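Local coordinates for heat shock protein, putative (Plasmodium falciparum, PDB 1Y6Z), which belongs to the Hsp90 chaperone family, is represented here by its middle domain, and as a whole protein probably couples ATP hydrolysis to protein folding, at residues G55-P58 against W59-K63; R92-T95 against F96-G99; P219-E222 against K223-A226. All coordinates share one frame; numbering follows the deposited sequence.

How the contacts relate
From the N terminus, the chain passes through the hairpin strands 35-41 and 47-53 and then turns at contact 1, in the loop leading to strand 73-77. Contact 2 comes after strand 80-83, in the turn that feeds strand 98-103, the middle strand of the five-stranded sheet. Although the contacts follow one another in series, neither nesting nor crossing, contacts 1 and 2 touch: Glu60 is salt-bridged to Arg98, and Leu61 packs on Phe96. Both loops also meet helix 145-164. Contact 3, with its centre about 40 Å from each of the others, starts helix 222-226 beside the separate three-stranded parallel sheet near the C-terminal end.

Contact 1 (G55-P58 against W59-K63); sequences GSLP and WELSK
Leu57 and Pro58 both reach forward to Leu61, and this apolar patch is where the turn begins. The Leu57 side chain meets that of Leu61 at about a right angle. Its CG stands anti to the backbone N (chi1 -164°), which brings CD1 to 4.0 Å from Leu61 CB, while CD2 lies 3.5 Å from Leu61 O. The Pro58 ring runs alongside Leu61 and points the same way, with Pro58 CD 4.0 Å from Leu61 CD1. Beyond the turn, Phe154 and Tyr157 of helix 145-164 pack against Leu57, and Tyr157 also touches Leu61.

The backbone bond across the turn runs from Leu61 N to Pro58 O, 2.9 Å long and moderately bent at 152°. The donor sits above the carbonyl plane. Ser62 N repeats the step one residue later, donating to Trp59 O at 3.0 Å.

Charge enters through Glu60. Its chain bends at chi2 (90°), folding the carboxylate back until Glu60 OE1 is 3.3 Å from Pro58 CB. The same oxygen forms a salt bridge with Arg98 NH2, so the carboxylate, the proline ring and the guanidinium meet together at one corner of the turn. Trp59 plays a lesser part, resting its CB 3.7 Å from Pro58 C.

Two successive i to i+3 bonds make this a short 3-10 turn entered through a proline, placed in the loop between strands 47-53 and 73-77 of the Hsp90 middle domain.

Contact 2 (R92-T95 against F96-G99); sequences RWLT and FLRG
The Phe96 ring takes Trp93 O at its edge: the carbonyl oxygen lies near the ring plane, 3.3 Å from Phe96 CE1. That oxygen is buried and has no hydrogen-bond partner in the model. Phe96 CG sits between the backbone N and the carbonyl carbon (chi1 65°), which turns the ring back to Trp93 O, and the ring also stacks with Phe154 of helix 145-164. On one face of the Trp93 indole, Leu94 CG stands 3.5 Å above the plane, over the centre; Trp93 NE1 is hydrogen-bonded to the carboxylate of Asp165.

The guanidinium of Arg98 is gripped at its edge. Arg98 NH1 donates to Thr95 O at 2.9 Å, with the donor in the carbonyl plane, and to Leu97 O, also at 2.9 Å but with the donor above that carbonyl's plane. Both oxygens lie in the guanidinium plane, which limits its rotation. Arg98 NH2 donates to water 2, which is hydrogen-bonded in turn to Thr95 OG1 at 2.9 Å; the same nitrogen is salt-bridged to Glu60.

Leu94 and Leu97 lie side by side and point the same way, with Leu94 CD2 3.9 Å from Leu97 CG, and both meet Ser132 of helix 121-141. Between their backbones, Leu97 N donates to Leu94 O at 3.1 Å and 163°.

That last bond closes a type I beta turn from Leu94 to Leu97, which steers the chain from the short 3-10 segment at Arg92 and Trp93 into strand 98-103, in the middle of the mixed sheet.

Contact 3 (P219-E222 against K223-A226); sequences PSLE and KLKA
Leu221 O receives Lys225 N at 2.8 Å, nearly straight at 173° and closely in line with the carbonyl. One residue on, Ala226 N donates to Glu222 O, again at 2.8 Å but more bent at 144°. Ahead of these, Glu222 N donates to Pro219 O at 3.0 Å, an i to i+3 bond. Leu224 N donates to water 3, 3.1 Å away; that water also lies near Ser220 O, but their modelled separation of 2.4 Å is too short to be trusted as a bond.

Lys225 folds back over the first turn: its CG lies 3.4 Å from Leu221 O and its CE 4.1 Å from Leu221 CB. Bends at chi3 and chi4 then carry Lys225 NZ to Gln216 O, where it is hydrogen-bonded. On the apolar side, Leu221 and Leu224 turn to Val231 and Val259, seating the helix beside the parallel sheet in the connection from strand 204-208 to strand 231-234.

After the i to i+3 bond, then, the helix begins with direct i to i+4 bonds and a water serving one amide. The Lys225 ammonium is held by the carbonyl of Gln216, and with Lys225 NZ 6.3 Å from Glu222 OE1 any attraction between them would be at most a longer-range one.

Contact 1 (G55-P58 against W59-K63)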
loop_
_atom_site.group_PDB
_atom_site.type_symbol
_atom_site.label_atom_id
_atom_site.label_comp_id
_atom_site.label_asym_id
_atom_site.label_seq_id
_atom_site.Cartn_x
_atom_site.Cartn_y
_atom_site.Cartn_z
ATOM N N GLY B 55 22.367 -0.199 8.232
ATOM C CA GLY B 55 22.458 -1.200 9.304
ATOM C C GLY B 55 22.449 -0.693 10.741
ATOM O O GLY B 55 22.197 -1.476 11.677
ATOM N N SER B 56 22.778 0.594 10.921
ATOM C CA SER B 56 22.914 1.199 12.218
ATOM C C SER B 56 22.699 2.692 12.039
ATOM O O SER B 56 22.680 3.191 10.908
ATOM C CB SER B 56 24.293 0.912 12.856
ATOM O OG SER B 56 25.343 1.452 12.076
ATOM N N LEU B 57 22.574 3.430 13.137
ATOM C CA LEU B 57 22.282 4.868 13.031
ATOM C C LEU B 57 23.412 5.604 12.287
ATOM O O LEU B 57 24.600 5.447 12.667
ATOM C CB LEU B 57 22.014 5.417 14.428
ATOM C CG LEU B 57 21.348 6.752 14.674
ATOM C CD1 LEU B 57 19.953 6.834 13.928
ATOM C CD2 LEU B 57 21.234 6.987 16.206
ATOM N N PRO B 58 23.103 6.368 11.199
ATOM C CA PRO B 58 24.199 7.122 10.596
ATOM C C PRO B 58 24.853 8.051 11.631
ATOM O O PRO B 58 24.196 8.473 12.572
ATOM C CB PRO B 58 23.507 7.956 9.506
ATOM C CG PRO B 58 22.310 7.122 9.098
ATOM C CD PRO B 58 21.855 6.477 10.392
ATOM N N TRP B 59 26.134 8.348 11.453
ATOM C CA TRP B 59 26.849 9.153 12.456
ATOM C C TRP B 59 26.291 10.582 12.477
ATOM O O TRP B 59 26.171 11.202 13.546
ATOM C CB TRP B 59 28.397 9.097 12.218
ATOM C CG TRP B 59 28.915 7.680 12.510
ATOM C CD1 TRP B 59 29.266 6.721 11.611
ATOM C CD2 TRP B 59 28.937 7.051 13.792
ATOM N NE1 TRP B 59 29.577 5.538 12.279
ATOM C CE2 TRP B 59 29.373 5.733 13.618
ATOM C CE3 TRP B 59 28.637 7.498 15.087
ATOM C CZ2 TRP B 59 29.496 4.838 14.697
ATOM C CZ3 TRP B 59 28.787 6.627 16.164
ATOM C CH2 TRP B 59 29.248 5.314 15.965
ATOM N N GLU B 60 25.915 11.109 11.315
ATOM C CA GLU B 60 25.185 12.390 11.252
ATOM C C GLU B 60 23.947 12.446 12.176
ATOM O O GLU B 60 23.497 13.531 12.529
ATOM C CB GLU B 60 24.683 12.689 9.830
ATOM C CG GLU B 60 25.734 12.774 8.767
ATOM C CD GLU B 60 26.003 11.420 8.109
ATOM O OE1 GLU B 60 25.394 10.434 8.541
ATOM O OE2 GLU B 60 26.836 11.331 7.179
ATOM N N LEU B 61 23.424 11.288 12.591
ATOM C CA LEU B 61 22.215 11.258 13.383
ATOM C C LEU B 61 22.448 10.705 14.769
ATOM O O LEU B 61 21.509 10.355 15.479
ATOM C CB LEU B 61 21.136 10.399 12.671
ATOM C CG LEU B 61 20.784 10.863 11.249
ATOM C CD1 LEU B 61 19.750 9.865 10.652
ATOM C CD2 LEU B 61 20.204 12.270 11.408
ATOM N N SER B 62 23.700 10.565 15.144
ATOM C CA SER B 62 23.993 9.903 16.407
ATOM C C SER B 62 24.125 10.883 17.575
ATOM O O SER B 62 24.504 10.476 18.681
ATOM C CB SER B 62 25.273 9.104 16.278
ATOM O OG SER B 62 25.619 8.618 17.585
ATOM N N LYS B 63 23.925 12.169 17.317
ATOM C CA LYS B 63 23.988 13.189 18.388
ATOM C C LYS B 63 22.611 13.794 18.618
ATOM O O LYS B 63 22.085 13.688 19.705
ATOM C CB LYS B 63 25.027 14.275 18.104
ATOM C CG LYS B 63 26.495 13.799 18.235
ATOM C CD LYS B 63 27.461 14.912 17.729
ATOM C CE LYS B 63 28.933 14.468 17.743
ATOM N NZ LYS B 63 29.836 15.294 16.887
#

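Contact 2 (R92-T95 against F96-G99)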
loop_
_atom_site.group_PDB
_atom_site.type_symbol
_atom_site.label_atom_id
_atom_site.label_comp_id
_atom_site.label_asym_id
_atom_site.label_seq_id
_atom_site.Cartn_x
_atom_site.Cartn_y
_atom_site.Cartn_z
ATOM N N ARG B 92 11.019 14.731 7.016
ATOM C CA ARG B 92 12.236 14.507 7.803
ATOM C C ARG B 92 12.217 13.195 8.566
ATOM O O ARG B 92 13.280 12.713 9.034
ATOM C CB ARG B 92 12.472 15.664 8.776
ATOM C CG ARG B 92 11.555 15.659 9.996
ATOM C CD ARG B 92 11.924 16.842 10.961
ATOM N NE ARG B 92 11.114 16.794 12.174
ATOM C CZ ARG B 92 11.384 17.482 13.294
ATOM N NH1 ARG B 92 12.428 18.296 13.351
ATOM N NH2 ARG B 92 10.607 17.376 14.343
ATOM N N TRP B 93 11.043 12.564 8.694
ATOM C CA TRP B 93 11.059 11.266 9.367
ATOM C C TRP B 93 11.876 10.227 8.552
ATOM O O TRP B 93 12.307 9.236 9.105
ATOM C CB TRP B 93 9.669 10.748 9.702
ATOM C CG TRP B 93 8.902 10.287 8.552
ATOM C CD1 TRP B 93 8.131 11.057 7.748
ATOM C CD2 TRP B 93 8.841 8.934 8.022
ATOM N NE1 TRP B 93 7.600 10.293 6.742
ATOM C CE2 TRP B 93 7.971 8.973 6.925
ATOM C CE3 TRP B 93 9.401 7.690 8.420
ATOM C CZ2 TRP B 93 7.657 7.810 6.158
ATOM C CZ3 TRP B 93 9.056 6.521 7.689
ATOM C CH2 TRP B 93 8.212 6.606 6.556
ATOM N N LEU B 94 12.125 10.500 7.277
ATOM C CA LEU B 94 12.936 9.635 6.422
ATOM C C LEU B 94 14.409 10.018 6.280
ATOM O O LEU B 94 15.088 9.484 5.397
ATOM C CB LEU B 94 12.336 9.605 5.015
ATOM C CG LEU B 94 11.073 8.757 5.037
ATOM C CD1 LEU B 94 10.350 9.108 3.766
ATOM C CD2 LEU B 94 11.451 7.226 5.110
ATOM N N THR B 95 14.881 10.906 7.152
ATOM C CA THR B 95 16.270 11.396 7.184
ATOM C C THR B 95 17.275 10.252 7.333
ATOM O O THR B 95 18.426 10.403 6.955
ATOM C CB THR B 95 16.513 12.434 8.324
ATOM O OG1 THR B 95 17.822 13.048 8.187
ATOM C CG2 THR B 95 16.385 11.811 9.712
ATOM N N PHE B 96 16.836 9.129 7.896
ATOM C CA PHE B 96 17.771 7.979 8.133
ATOM C C PHE B 96 18.075 7.220 6.846
ATOM O O PHE B 96 19.026 6.470 6.807
ATOM C CB PHE B 96 17.268 7.017 9.213
ATOM C CG PHE B 96 15.989 6.290 8.834
ATOM C CD1 PHE B 96 14.754 6.818 9.150
ATOM C CD2 PHE B 96 16.047 5.080 8.115
ATOM C CE1 PHE B 96 13.548 6.156 8.833
ATOM C CE2 PHE B 96 14.824 4.421 7.732
ATOM C CZ PHE B 96 13.604 4.952 8.114
ATOM N N LEU B 97 17.291 7.397 5.772
ATOM C CA LEU B 97 17.578 6.702 4.531
ATOM C C LEU B 97 18.902 7.234 3.908
ATOM O O LEU B 97 19.211 8.414 4.018
ATOM C CB LEU B 97 16.454 7.042 3.488
ATOM C CG LEU B 97 15.048 6.506 3.647
ATOM C CD1 LEU B 97 14.288 7.008 2.362
ATOM C CD2 LEU B 97 15.071 5.034 3.596
ATOM N N ARG B 98 19.649 6.364 3.253
ATOM C CA ARG B 98 20.803 6.764 2.469
ATOM C C ARG B 98 20.527 6.255 1.056
ATOM O O ARG B 98 19.996 5.158 0.870
ATOM C CB ARG B 98 22.093 6.167 3.045
ATOM C CG ARG B 98 22.424 6.652 4.452
ATOM C CD ARG B 98 22.779 8.102 4.364
ATOM N NE ARG B 98 23.144 8.789 5.613
ATOM C CZ ARG B 98 22.305 9.523 6.338
ATOM N NH1 ARG B 98 21.026 9.577 6.031
ATOM N NH2 ARG B 98 22.736 10.151 7.430
ATOM N N GLY B 99 20.895 7.013 0.031
ATOM C CA GLY B 99 20.545 6.583 -1.312
ATOM C C GLY B 99 20.966 7.586 -2.381
ATOM O O GLY B 99 21.614 8.602 -2.087
HETATM O O HOH W 1 17.634 10.551 3.906
HETATM O O HOH W 2 20.628 12.372 7.752
#

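Contact 3 (P219-E222 against K223-A226)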
loop_
_atom_site.group_PDB
_atom_site.type_symbol
_atom_site.label_atom_id
_atom_site.label_comp_id
_atom_site.label_asym_id
_atom_site.label_seq_id
_atom_site.Cartn_x
_atom_site.Cartn_y
_atom_site.Cartn_z
ATOM N N PRO B 219 -2.273 1.983 39.250
ATOM C CA PRO B 219 -3.629 2.009 39.825
ATOM C C PRO B 219 -4.718 2.419 38.829
ATOM O O PRO B 219 -5.774 1.778 38.781
ATOM C CB PRO B 219 -3.504 3.059 40.934
ATOM C CG PRO B 219 -2.059 2.948 41.345
ATOM C CD PRO B 219 -1.347 2.818 40.034
ATOM N N SER B 220 -4.458 3.470 38.049
ATOM C CA SER B 220 -5.359 3.934 36.979
ATOM C C SER B 220 -5.754 2.854 35.967
ATOM O O SER B 220 -6.660 3.047 35.178
ATOM C CB SER B 220 -4.712 5.111 36.239
ATOM O OG SER B 220 -3.352 4.812 35.940
ATOM N N LEU B 221 -5.081 1.708 36.012
ATOM C CA LEU B 221 -5.362 0.582 35.118
ATOM C C LEU B 221 -6.450 -0.386 35.606
ATOM O O LEU B 221 -6.944 -1.202 34.815
ATOM C CB LEU B 221 -4.074 -0.191 34.831
ATOM C CG LEU B 221 -3.185 0.431 33.746
ATOM C CD1 LEU B 221 -1.865 -0.304 33.700
ATOM C CD2 LEU B 221 -3.883 0.463 32.359
ATOM N N GLU B 222 -6.828 -0.300 36.890
ATOM C CA GLU B 222 -7.775 -1.255 37.486
ATOM C C GLU B 222 -9.048 -1.567 36.673
ATOM O O GLU B 222 -9.320 -2.739 36.428
ATOM C CB GLU B 222 -8.161 -0.843 38.920
ATOM C CG GLU B 222 -8.166 -2.006 39.920
ATOM C CD GLU B 222 -9.195 -3.103 39.645
ATOM O OE1 GLU B 222 -8.887 -4.037 38.853
ATOM O OE2 GLU B 222 -10.303 -3.054 40.260
ATOM N N LYS B 223 -9.808 -0.545 36.262
ATOM C CA LYS B 223 -11.030 -0.789 35.475
ATOM C C LYS B 223 -10.769 -1.483 34.151
ATOM O O LYS B 223 -11.522 -2.380 33.746
ATOM C CB LYS B 223 -11.870 0.466 35.211
ATOM C CG LYS B 223 -12.968 0.207 34.099
ATOM C CD LYS B 223 -14.037 1.299 33.984
ATOM C CE LYS B 223 -14.583 1.450 32.536
ATOM N NZ LYS B 223 -16.032 1.100 32.307
ATOM N N LEU B 224 -9.695 -1.072 33.485
ATOM C CA LEU B 224 -9.313 -1.739 32.251
ATOM C C LEU B 224 -8.892 -3.169 32.481
ATOM O O LEU B 224 -9.336 -4.039 31.753
ATOM C CB LEU B 224 -8.264 -0.920 31.463
ATOM C CG LEU B 224 -8.874 0.401 30.991
ATOM C CD1 LEU B 224 -7.798 1.347 30.556
ATOM C CD2 LEU B 224 -9.907 0.205 29.847
ATOM N N LYS B 225 -8.043 -3.439 33.478
ATOM C CA LYS B 225 -7.695 -4.829 33.770
ATOM C C LYS B 225 -8.926 -5.653 34.216
ATOM O O LYS B 225 -9.025 -6.846 33.954
ATOM C CB LYS B 225 -6.659 -4.916 34.881
ATOM C CG LYS B 225 -5.335 -4.147 34.644
ATOM C CD LYS B 225 -4.294 -4.605 35.655
ATOM C CE LYS B 225 -4.225 -3.720 36.879
ATOM N NZ LYS B 225 -2.798 -3.430 37.350
ATOM N N ALA B 226 -9.861 -4.981 34.879
ATOM C CA ALA B 226 -11.091 -5.613 35.340
ATOM C C ALA B 226 -11.929 -5.891 34.106
ATOM O O ALA B 226 -12.755 -6.780 34.110
ATOM C CB ALA B 226 -11.814 -4.674 36.295
HETATM O O HOH W 3 -8.288 1.678 34.023
#